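Positive phenol-degradative gene regulator (Ralstonia sp. E2, PDB 5FRW) probably activates transcription of phenol-degradation genes by binding ATP and specific DNA sequences, with the N-terminal part described here binding phenol and zinc. Local coordinates at residues A[50-55]-A[141-146]; A[106-111]-A[131-136]; A[123-128]-A[186-191]; A[171-176]-A[193-198]. All blocks are in the same frame, centred on the assembly; numbering follows the deposited sequence.

Interaction 1: A[50-55]-A[141-146]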
# COMPACT_ATOMS: atom_id res chain seq x y z
N LEU A 50 -9.83 -2.18 3.95
CA LEU A 50 -9.84 -0.82 4.47
C LEU A 50 -10.89 0.05 3.77
O LEU A 50 -11.64 0.79 4.42
CB LEU A 50 -8.46 -0.18 4.32
CG LEU A 50 -8.39 1.20 4.95
CD1 LEU A 50 -8.58 1.00 6.45
CD2 LEU A 50 -7.07 1.92 4.63
N ARG A 51 -10.94 -0.03 2.44
CA ARG A 51 -11.88 0.79 1.69
C ARG A 51 -13.32 0.47 2.09
O ARG A 51 -14.13 1.37 2.27
CB ARG A 51 -11.72 0.59 0.20
CG ARG A 51 -12.77 1.39 -0.57
CD ARG A 51 -12.72 1.12 -2.06
NE ARG A 51 -11.49 1.69 -2.54
CZ ARG A 51 -11.37 2.36 -3.67
NH1 ARG A 51 -12.39 2.54 -4.51
NH2 ARG A 51 -10.17 2.83 -3.96
N LYS A 52 -13.61 -0.82 2.22
CA LYS A 52 -14.93 -1.29 2.63
C LYS A 52 -15.35 -0.66 3.96
O LYS A 52 -16.45 -0.14 4.08
CB LYS A 52 -14.94 -2.81 2.73
CG LYS A 52 -16.31 -3.46 2.99
CD LYS A 52 -17.29 -3.20 1.84
CE LYS A 52 -18.51 -4.14 1.88
NZ LYS A 52 -19.40 -3.96 0.70
N GLU A 53 -14.46 -0.68 4.95
CA GLU A 53 -14.79 -0.12 6.27
C GLU A 53 -14.93 1.39 6.20
O GLU A 53 -15.75 1.98 6.90
CB GLU A 53 -13.74 -0.48 7.32
CG GLU A 53 -13.71 -1.94 7.73
CD GLU A 53 -12.99 -2.19 9.05
OE1 GLU A 53 -13.34 -1.54 10.07
OE2 GLU A 53 -12.07 -3.04 9.07
N LEU A 54 -14.09 2.01 5.38
CA LEU A 54 -14.15 3.45 5.23
C LEU A 54 -15.49 3.87 4.61
O LEU A 54 -16.15 4.78 5.11
CB LEU A 54 -12.96 3.94 4.40
CG LEU A 54 -11.64 3.98 5.17
CD1 LEU A 54 -10.53 4.64 4.40
CD2 LEU A 54 -11.81 4.68 6.51
N VAL A 55 -15.91 3.20 3.55
CA VAL A 55 -17.16 3.56 2.92
C VAL A 55 -18.33 3.24 3.84
O VAL A 55 -19.28 4.03 3.95
CB VAL A 55 -17.35 2.84 1.57
CG1 VAL A 55 -18.76 3.10 1.01
CG2 VAL A 55 -16.28 3.28 0.59
N GLN A 141 -15.18 -6.10 -6.38
CA GLN A 141 -15.11 -7.22 -5.45
C GLN A 141 -15.64 -6.89 -4.07
O GLN A 141 -16.29 -7.71 -3.44
CB GLN A 141 -13.67 -7.70 -5.36
CG GLN A 141 -13.16 -8.06 -6.73
CD GLN A 141 -11.69 -8.37 -6.73
OE1 GLN A 141 -11.00 -8.16 -5.73
NE2 GLN A 141 -11.18 -8.85 -7.87
N MET A 142 -15.42 -5.67 -3.60
CA MET A 142 -15.95 -5.29 -2.30
C MET A 142 -17.39 -4.79 -2.40
O MET A 142 -18.18 -4.97 -1.47
CB MET A 142 -15.07 -4.21 -1.64
CG MET A 142 -13.60 -4.60 -1.46
SD MET A 142 -13.39 -5.97 -0.31
CE MET A 142 -11.68 -6.45 -0.63
N PHE A 143 -17.75 -4.16 -3.51
CA PHE A 143 -19.04 -3.47 -3.59
C PHE A 143 -19.93 -3.88 -4.74
O PHE A 143 -21.12 -3.57 -4.76
CB PHE A 143 -18.82 -1.95 -3.68
CG PHE A 143 -18.14 -1.36 -2.48
CD1 PHE A 143 -18.84 -1.11 -1.31
CD2 PHE A 143 -16.79 -1.03 -2.54
CE1 PHE A 143 -18.21 -0.56 -0.21
CE2 PHE A 143 -16.15 -0.47 -1.44
CZ PHE A 143 -16.86 -0.24 -0.27
N GLY A 144 -19.36 -4.56 -5.73
CA GLY A 144 -20.08 -4.76 -6.97
C GLY A 144 -19.98 -3.50 -7.81
O GLY A 144 -19.32 -2.53 -7.42
N VAL A 145 -20.65 -3.53 -8.96
CA VAL A 145 -20.60 -2.46 -9.94
C VAL A 145 -21.05 -1.12 -9.34
O VAL A 145 -21.94 -1.07 -8.49
CB VAL A 145 -21.44 -2.81 -11.19
CG1 VAL A 145 -22.93 -2.76 -10.86
CG2 VAL A 145 -21.11 -1.89 -12.35
N ALA A 146 -20.42 -0.05 -9.79
CA ALA A 146 -20.68 1.28 -9.27
C ALA A 146 -21.33 2.16 -10.32
O ALA A 146 -21.35 1.84 -11.51
CB ALA A 146 -19.41 1.91 -8.78
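The ring of F143 meets three side chains of helix 44-58, one at its edge and two on slanting approaches. R51 takes the edge: its CG lies in the ring plane, and its CD is 3.8 Å from F143 CE2. The guanidinium is turned 47° from the ring. K52 and V55 come in obliquely, K52 CD lying 3.5 Å from F143 CE1 and V55 CB 3.6 Å from F143 CZ. A branched valine suits this spot because CB and both methyls can crowd round the outer end of the ring. The contact is a helix-to-helix junction near the surface, where the last turn of helix 134-143 leans on the middle of helix 44-58. Near the helix end, where the chain leaves helical angles at G144, the M142 carbonyl accepts a bond from K52: K52 NZ donates to M142 O at 2.7 Å, tilted 32° from the carbonyl plane. The long chain of K52 bends at its second torsion (chi2 63°) and then runs straight, sliding past F143 while its ammonium reaches the helix end. G144 has positive phi, a conformation suited to a residue without a side chain. The charged end of R51 is engaged beyond F143: it forms a salt bridge with E135, bonds to V150 O and makes a cation-pi contact with F67. L50 and L54 of helix 44-58 pack against their counterparts in the second subunit.

Interaction 2: A[106-111]-A[131-136]. With IPH (phenol), chain C.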
# COMPACT_ATOMS: atom_id res chain seq x y z
N GLY A 106 2.51 -1.13 -10.00
CA GLY A 106 1.50 -2.17 -10.15
C GLY A 106 0.09 -1.67 -9.92
O GLY A 106 -0.83 -2.42 -9.59
N VAL A 107 -0.09 -0.37 -10.08
CA VAL A 107 -1.38 0.25 -9.84
C VAL A 107 -2.28 0.06 -11.05
O VAL A 107 -3.43 -0.34 -10.90
CB VAL A 107 -1.20 1.75 -9.49
CG1 VAL A 107 -2.54 2.44 -9.31
CG2 VAL A 107 -0.35 1.89 -8.21
N VAL A 108 -1.74 0.31 -12.23
CA VAL A 108 -2.50 0.33 -13.47
C VAL A 108 -1.53 0.33 -14.65
O VAL A 108 -0.41 0.82 -14.54
CB VAL A 108 -3.45 1.58 -13.50
CG1 VAL A 108 -2.65 2.88 -13.51
CG2 VAL A 108 -4.40 1.55 -14.69
N ARG A 109 -1.96 -0.23 -15.78
CA ARG A 109 -1.22 -0.11 -17.03
C ARG A 109 -1.67 1.14 -17.75
O ARG A 109 -2.83 1.23 -18.17
CB ARG A 109 -1.43 -1.34 -17.92
CG ARG A 109 -0.95 -1.16 -19.36
CD ARG A 109 0.55 -1.34 -19.46
NE ARG A 109 1.07 -1.07 -20.79
CZ ARG A 109 1.11 -1.96 -21.78
NH1 ARG A 109 0.64 -3.18 -21.59
NH2 ARG A 109 1.61 -1.63 -22.96
N VAL A 110 -0.77 2.10 -17.89
CA VAL A 110 -1.14 3.39 -18.46
C VAL A 110 -0.64 3.56 -19.88
O VAL A 110 0.52 3.30 -20.18
CB VAL A 110 -0.59 4.57 -17.61
CG1 VAL A 110 -1.29 5.87 -17.99
CG2 VAL A 110 -0.78 4.30 -16.13
N THR A 111 -1.54 3.99 -20.76
CA THR A 111 -1.19 4.34 -22.14
C THR A 111 -1.61 5.75 -22.47
O THR A 111 -2.80 6.05 -22.51
CB THR A 111 -1.86 3.40 -23.15
OG1 THR A 111 -1.55 2.04 -22.83
CG2 THR A 111 -1.39 3.73 -24.57
N GLU A 131 -5.55 0.40 -18.22
CA GLU A 131 -5.89 -1.01 -18.31
C GLU A 131 -5.52 -1.71 -17.01
O GLU A 131 -4.49 -1.40 -16.40
CB GLU A 131 -5.19 -1.67 -19.51
CG GLU A 131 -5.63 -1.10 -20.85
CD GLU A 131 -4.77 -1.57 -22.01
OE1 GLU A 131 -3.62 -1.09 -22.15
OE2 GLU A 131 -5.26 -2.42 -22.79
N ASP A 132 -6.39 -2.63 -16.58
CA ASP A 132 -6.16 -3.44 -15.38
C ASP A 132 -5.99 -2.62 -14.09
O ASP A 132 -5.14 -2.94 -13.25
CB ASP A 132 -4.93 -4.32 -15.60
CG ASP A 132 -5.13 -5.30 -16.74
OD1 ASP A 132 -6.25 -5.85 -16.87
OD2 ASP A 132 -4.19 -5.49 -17.54
N SER A 133 -6.81 -1.58 -13.92
CA SER A 133 -6.78 -0.77 -12.70
C SER A 133 -7.03 -1.66 -11.51
O SER A 133 -8.05 -2.34 -11.44
CB SER A 133 -7.83 0.34 -12.73
OG SER A 133 -7.69 1.15 -13.88
N PHE A 134 -6.10 -1.66 -10.55
CA PHE A 134 -6.30 -2.44 -9.33
C PHE A 134 -7.52 -1.90 -8.61
O PHE A 134 -8.24 -2.63 -7.93
CB PHE A 134 -5.09 -2.39 -8.41
CG PHE A 134 -5.18 -1.34 -7.33
CD1 PHE A 134 -5.78 -1.62 -6.11
CD2 PHE A 134 -4.66 -0.08 -7.53
CE1 PHE A 134 -5.86 -0.66 -5.12
CE2 PHE A 134 -4.74 0.90 -6.55
CZ PHE A 134 -5.34 0.60 -5.34
N GLU A 135 -7.74 -0.60 -8.73
CA GLU A 135 -8.69 0.03 -7.84
C GLU A 135 -10.10 -0.30 -8.30
O GLU A 135 -11.00 -0.56 -7.49
CB GLU A 135 -8.44 1.55 -7.80
CG GLU A 135 -9.26 2.28 -6.79
CD GLU A 135 -8.69 3.66 -6.45
OE1 GLU A 135 -7.88 4.17 -7.25
OE2 GLU A 135 -9.06 4.23 -5.40
N GLY A 136 -10.28 -0.31 -9.61
CA GLY A 136 -11.55 -0.69 -10.19
C GLY A 136 -11.94 -2.11 -9.80
O GLY A 136 -13.06 -2.35 -9.37
C1 IPH C . -1.18 8.45 -14.86
C2 IPH C . -1.72 9.21 -15.90
C3 IPH C . -1.25 10.49 -16.13
C4 IPH C . -0.26 11.01 -15.32
C5 IPH C . 0.28 10.26 -14.28
C6 IPH C . -0.18 8.97 -14.04
O1 IPH C . -1.65 7.15 -14.62
O HOH W 1 -3.13 1.13 -21.09
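R109 and E131 form an antiparallel hydrogen-bonded pair at one end of the four-stranded sheet, where strand 109-118 begins and strand 123-131 gives way to helix 134-143. Backbone bonds carry the contact. E131 N donates to R109 O at 2.8 Å and almost straight, 178° at the hydrogen, while R109 N returns a bond to E131 O. Past the sheet, F134 N in the first turn of the helix points at V107 O (3.0 Å, 170°), so the loop before the strand is tied to the helix start. G106, with positive phi, closes helix 97-104 in a Schellman motif just before this loop.

Among van der Waals contacts, V107 CG1 reaches F134 CD2 at 3.7 Å, and V107 O sits at the edge of that ring, in its plane. The V108 CG2 methyl touches both E131 O and S133 OG, each at 3.4 Å. S133 is small enough for the crowded ground beside the zinc ligands C151 and C185.

R109 and E131 lie side by side, their long aliphatic stems suited to neighbouring strands, but the guanidinium of R109 passes on to the second subunit, where NH1 bonds to K28 O. A water bridges R109 O, T111 OG1 and E131 OE1 by hydrogen bonds, donating to R109 O at 2.9 Å.

V110 turns from this contact to the bound phenol, which H102 and W130 hydrogen-bond; V110 CG2 lies 3.3 Å from phenol O1.

Interaction 3: A[123-128]-A[186-191]. With IPH (phenol), chain C.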
# COMPACT_ATOMS: atom_id res chain seq x y z
N VAL A 123 0.52 25.11 -20.34
CA VAL A 123 -0.49 24.45 -21.15
C VAL A 123 -0.45 22.92 -20.90
O VAL A 123 0.63 22.31 -20.96
CB VAL A 123 -0.29 24.77 -22.64
CG1 VAL A 123 -1.14 23.86 -23.53
CG2 VAL A 123 -0.62 26.23 -22.92
N TYR A 124 -1.61 22.33 -20.61
CA TYR A 124 -1.72 20.87 -20.48
C TYR A 124 -3.09 20.37 -20.88
O TYR A 124 -4.13 20.86 -20.42
CB TYR A 124 -1.43 20.39 -19.06
CG TYR A 124 -1.42 18.86 -18.95
CD1 TYR A 124 -0.30 18.12 -19.31
CD2 TYR A 124 -2.54 18.16 -18.50
CE1 TYR A 124 -0.28 16.72 -19.22
CE2 TYR A 124 -2.53 16.75 -18.41
CZ TYR A 124 -1.39 16.06 -18.77
OH TYR A 124 -1.37 14.69 -18.70
N HIS A 125 -3.09 19.37 -21.74
CA HIS A 125 -4.30 18.64 -22.06
C HIS A 125 -3.91 17.19 -22.24
O HIS A 125 -3.14 16.88 -23.15
CB HIS A 125 -4.97 19.23 -23.32
CG HIS A 125 -6.36 18.73 -23.55
ND1 HIS A 125 -6.64 17.60 -24.29
CD2 HIS A 125 -7.56 19.21 -23.13
CE1 HIS A 125 -7.95 17.40 -24.33
NE2 HIS A 125 -8.53 18.37 -23.63
N GLY A 126 -4.39 16.31 -21.37
CA GLY A 126 -3.99 14.91 -21.43
C GLY A 126 -5.11 13.88 -21.31
O GLY A 126 -5.94 13.93 -20.41
N GLU A 127 -5.13 12.93 -22.24
CA GLU A 127 -6.03 11.79 -22.12
C GLU A 127 -5.24 10.49 -22.16
O GLU A 127 -4.33 10.31 -22.97
CB GLU A 127 -7.11 11.83 -23.22
CG GLU A 127 -6.72 12.58 -24.49
CD GLU A 127 -7.90 12.91 -25.43
OE1 GLU A 127 -8.91 13.51 -24.97
OE2 GLU A 127 -7.82 12.56 -26.63
N PHE A 128 -5.59 9.58 -21.26
CA PHE A 128 -4.84 8.34 -21.08
C PHE A 128 -5.81 7.19 -20.99
O PHE A 128 -6.92 7.36 -20.50
CB PHE A 128 -3.98 8.38 -19.80
CG PHE A 128 -3.08 9.57 -19.70
CD1 PHE A 128 -3.57 10.80 -19.30
CD2 PHE A 128 -1.73 9.46 -19.99
CE1 PHE A 128 -2.73 11.91 -19.21
CE2 PHE A 128 -0.88 10.56 -19.91
CZ PHE A 128 -1.38 11.78 -19.52
N ARG A 186 -10.63 5.36 -18.68
CA ARG A 186 -10.06 6.41 -19.51
C ARG A 186 -10.23 7.75 -18.81
O ARG A 186 -11.26 8.03 -18.20
CB ARG A 186 -10.69 6.41 -20.91
CG ARG A 186 -10.09 7.40 -21.87
CD ARG A 186 -10.74 7.29 -23.24
NE ARG A 186 -12.17 7.58 -23.17
CZ ARG A 186 -12.68 8.81 -23.19
NH1 ARG A 186 -11.88 9.87 -23.29
NH2 ARG A 186 -13.99 8.97 -23.11
N ILE A 187 -9.19 8.56 -18.88
CA ILE A 187 -9.16 9.79 -18.10
C ILE A 187 -8.77 10.98 -18.95
O ILE A 187 -8.17 10.82 -20.03
CB ILE A 187 -8.17 9.67 -16.93
CG1 ILE A 187 -6.73 9.76 -17.46
CG2 ILE A 187 -8.40 8.35 -16.17
CD1 ILE A 187 -5.62 9.73 -16.37
N LEU A 188 -9.11 12.17 -18.46
CA LEU A 188 -8.76 13.44 -19.10
C LEU A 188 -8.23 14.39 -18.04
O LEU A 188 -8.84 14.55 -17.00
CB LEU A 188 -9.98 14.07 -19.81
CG LEU A 188 -9.85 15.56 -20.21
CD1 LEU A 188 -8.79 15.76 -21.30
CD2 LEU A 188 -11.20 16.20 -20.62
N GLY A 189 -7.08 14.99 -18.30
CA GLY A 189 -6.52 15.94 -17.35
C GLY A 189 -6.31 17.28 -18.01
O GLY A 189 -5.82 17.33 -19.14
N LYS A 190 -6.68 18.36 -17.32
CA LYS A 190 -6.48 19.72 -17.81
C LYS A 190 -6.55 20.72 -16.65
O LYS A 190 -7.05 20.38 -15.57
CB LYS A 190 -7.51 20.06 -18.90
CG LYS A 190 -8.93 20.17 -18.40
CD LYS A 190 -9.93 20.00 -19.55
CE LYS A 190 -11.36 20.19 -19.08
NZ LYS A 190 -12.34 20.05 -20.19
N PRO A 191 -6.02 21.94 -16.85
CA PRO A 191 -6.00 22.93 -15.77
C PRO A 191 -7.34 23.13 -15.07
O PRO A 191 -8.40 23.03 -15.71
CB PRO A 191 -5.55 24.21 -16.48
CG PRO A 191 -4.63 23.73 -17.53
CD PRO A 191 -5.27 22.43 -18.03
C1 IPH C . -1.18 8.45 -14.86
C2 IPH C . -1.72 9.21 -15.90
C3 IPH C . -1.25 10.49 -16.13
C4 IPH C . -0.26 11.01 -15.32
C5 IPH C . 0.28 10.26 -14.28
C6 IPH C . -0.18 8.97 -14.04
O1 IPH C . -1.65 7.15 -14.62
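One wall of the phenol pocket is built where strands 123-131 and 185-191 pair, and F128 and I187 are the side chains that line it from this contact. The phenol lies over one face of the F128 ring, its C3 3.6 Å from F128 CZ and above the ring centre. I187 CD1 packs 3.7 Å from F128 CD1 and also touches the ligand, 4.0 Å from phenol C2. Flat aromatic and branched aliphatic surfaces suit a flat, largely apolar guest.

The strands run antiparallel, their axes 4.6 Å apart. G126 and G189 make one hydrogen-bonded pair, G126 N donating to G189 O at 2.8 Å. F128 and I187 make another, bonded in both directions. E127 and L188 lie between them as a non-hydrogen-bonded pair, where E127 CA comes within 3.1 Å of I187 O in a CA-H...O contact.

Because G126 and G189 lack side chains, the Y124 ring can come close to the backbone, K190 CA lying at its edge and CE2 3.4 Å from G189 O. A CB on G126 would clash with Y124 OH, and one on G189 would be tight against CE2. The Y124 hydroxyl bonds to that of Y172. L188 CD1 sits over one face of the H125 ring, offset toward its rim, 3.8 Å from the centroid and 27° off the normal, a CH-pi contact.

Strands 109-118 and 170-176 flank the pair in the sheet. Helices 91-95 and 152-166 cover the side carrying Y124, F128 and I187, with L95 against both aromatic rings and I155 against I187.

Interaction 4: A[171-176]-A[193-198]. With ZN (zinc ion), chain D.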
# COMPACT_ATOMS: atom_id res chain seq x y z
N LEU A 171 -6.40 19.06 -12.80
CA LEU A 171 -7.35 18.08 -12.28
C LEU A 171 -7.65 17.02 -13.33
O LEU A 171 -7.74 17.32 -14.52
CB LEU A 171 -8.64 18.75 -11.84
CG LEU A 171 -8.58 19.76 -10.70
CD1 LEU A 171 -9.98 20.27 -10.41
CD2 LEU A 171 -7.97 19.15 -9.46
N TYR A 172 -7.81 15.77 -12.88
CA TYR A 172 -8.22 14.68 -13.77
C TYR A 172 -9.58 14.13 -13.44
O TYR A 172 -10.01 14.14 -12.29
CB TYR A 172 -7.25 13.51 -13.72
CG TYR A 172 -5.94 13.71 -14.44
CD1 TYR A 172 -4.94 14.50 -13.89
CD2 TYR A 172 -5.68 13.04 -15.62
CE1 TYR A 172 -3.73 14.64 -14.53
CE2 TYR A 172 -4.48 13.16 -16.26
CZ TYR A 172 -3.49 13.96 -15.71
OH TYR A 172 -2.28 14.07 -16.36
N ARG A 173 -10.24 13.62 -14.47
CA ARG A 173 -11.54 12.98 -14.32
C ARG A 173 -11.56 11.69 -15.11
O ARG A 173 -11.03 11.62 -16.22
CB ARG A 173 -12.64 13.93 -14.79
CG ARG A 173 -14.01 13.66 -14.17
CD ARG A 173 -14.95 14.83 -14.42
NE ARG A 173 -15.22 15.58 -13.20
CZ ARG A 173 -15.85 16.75 -13.15
NH1 ARG A 173 -16.29 17.31 -14.28
NH2 ARG A 173 -16.05 17.35 -11.99
N GLU A 174 -12.17 10.65 -14.54
CA GLU A 174 -12.39 9.42 -15.28
C GLU A 174 -13.61 9.58 -16.16
O GLU A 174 -14.68 9.86 -15.65
CB GLU A 174 -12.59 8.25 -14.35
CG GLU A 174 -11.34 7.63 -13.78
CD GLU A 174 -11.64 6.31 -13.08
OE1 GLU A 174 -12.20 6.34 -11.96
OE2 GLU A 174 -11.35 5.24 -13.65
N LEU A 175 -13.46 9.42 -17.47
CA LEU A 175 -14.60 9.47 -18.40
C LEU A 175 -15.20 8.07 -18.62
O LEU A 175 -16.33 7.94 -19.08
CB LEU A 175 -14.20 10.06 -19.74
CG LEU A 175 -13.47 11.40 -19.68
CD1 LEU A 175 -13.27 11.94 -21.08
CD2 LEU A 175 -14.23 12.40 -18.80
N GLU A 176 -14.44 7.03 -18.32
CA GLU A 176 -15.02 5.70 -18.23
C GLU A 176 -14.19 4.88 -17.26
O GLU A 176 -13.03 5.20 -17.01
CB GLU A 176 -15.11 5.03 -19.61
CG GLU A 176 -13.81 4.88 -20.39
CD GLU A 176 -14.00 4.19 -21.76
OE1 GLU A 176 -14.45 3.02 -21.79
OE2 GLU A 176 -13.71 4.82 -22.80
N GLU A 193 -8.94 25.73 -14.05
CA GLU A 193 -9.74 26.73 -14.77
C GLU A 193 -10.72 26.21 -15.81
O GLU A 193 -11.79 26.78 -16.02
CB GLU A 193 -8.83 27.66 -15.58
CG GLU A 193 -9.04 29.13 -15.33
CD GLU A 193 -7.96 30.00 -15.97
OE1 GLU A 193 -7.85 29.98 -17.22
OE2 GLU A 193 -7.22 30.70 -15.24
N GLN A 194 -10.33 25.10 -16.43
CA GLN A 194 -10.95 24.61 -17.65
C GLN A 194 -12.03 23.58 -17.34
O GLN A 194 -12.65 23.05 -18.25
CB GLN A 194 -9.93 24.02 -18.61
CG GLN A 194 -8.81 24.99 -18.94
CD GLN A 194 -7.99 24.54 -20.12
OE1 GLN A 194 -8.37 23.63 -20.86
NE2 GLN A 194 -6.84 25.17 -20.31
N TRP A 195 -12.24 23.29 -16.05
CA TRP A 195 -13.32 22.40 -15.63
C TRP A 195 -14.48 23.25 -15.12
O TRP A 195 -14.27 24.14 -14.30
CB TRP A 195 -12.86 21.43 -14.52
CG TRP A 195 -11.79 20.43 -14.93
CD1 TRP A 195 -10.43 20.56 -14.75
CD2 TRP A 195 -12.00 19.16 -15.56
NE1 TRP A 195 -9.79 19.44 -15.23
CE2 TRP A 195 -10.72 18.57 -15.74
CE3 TRP A 195 -13.13 18.46 -15.99
CZ2 TRP A 195 -10.56 17.32 -16.32
CZ3 TRP A 195 -12.96 17.22 -16.57
CH2 TRP A 195 -11.69 16.67 -16.74
N GLU A 196 -15.69 22.98 -15.59
CA GLU A 196 -16.83 23.84 -15.25
C GLU A 196 -17.09 23.84 -13.74
O GLU A 196 -17.36 24.89 -13.15
CB GLU A 196 -18.08 23.41 -16.01
CG GLU A 196 -18.67 24.52 -16.88
CD GLU A 196 -20.04 24.16 -17.44
OE1 GLU A 196 -20.59 23.11 -17.03
OE2 GLU A 196 -20.57 24.92 -18.28
N ASP A 197 -17.01 22.67 -13.11
CA ASP A 197 -17.17 22.58 -11.66
C ASP A 197 -15.85 22.26 -10.98
O ASP A 197 -15.81 21.56 -9.97
CB ASP A 197 -18.22 21.53 -11.31
CG ASP A 197 -17.89 20.16 -11.86
OD1 ASP A 197 -16.75 19.96 -12.34
OD2 ASP A 197 -18.78 19.28 -11.83
N GLY A 198 -14.76 22.78 -11.54
CA GLY A 198 -13.42 22.46 -11.08
C GLY A 198 -13.16 22.84 -9.63
O GLY A 198 -12.55 22.07 -8.88
ZN ZN D . -11.45 3.31 -13.14
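W195, R173 and L171 account for most of this contact, in which the loop after strand 185-191 folds back across strand 170-176, an outermost strand of the four-stranded antiparallel sheet. The indole of W195 lies over the strand, its six-membered ring reaching R173 and its pyrrole side reaching L171. W195 CH2 is 3.5 Å from R173 CB, and L171 CB is 3.9 Å from W195 CD1. A tryptophan suits the place because one broad fused ring system can span two residues of the strand and still present an N-H. That N-H points chiefly to K190 O; its bond to L171 O, 3.0 Å from W195 NE1, is weak and bent (125°).

L171 also reaches past the ring, with CD1 3.5 Å from G198 O. A type I turn from W195 to G198 brings this backbone alongside and sets D197 beside R173.

R173 slides along W195 in the opposite direction, its apolar stem against the ring and its charge beyond it. The chain bends at the third torsion (chi3 -109°), carrying the guanidinium to D197. There R173 NH2 forms a salt bridge with D197 OD1, on its syn side, the two flat groups nearly perpendicular; NH1 adds a weak bond to the same oxygen. E201 of the following helix touches R173 as well.

E174, next along the strand, leaves it on the side away from the loop, and its carboxylate binds the zinc ion. It is one of four ligands, with C151, C177 and C185, and E174 OE2 lies 2.0 Å from the metal.

From the N terminus, segment 50-55 opens interaction 1, which closes only at 141-146 and joins helix 44-58 to the end of helix 134-143. Interaction 2 closes a much shorter loop, 106-111 with 131-136, nested inside it; the two share helix 134-143, and both touch the second subunit. Segment 123-128 lies within that inner loop, yet pairs with 186-191, so interaction 3 crosses both earlier contacts. Interaction 4, 171-176 with 193-198, follows interactions 1 and 2 in series and crosses interaction 3. Interactions 2, 3 and 4 share the four-stranded sheet, and interactions 2 and 3 both reach the phenol, their centres about 17 Å apart.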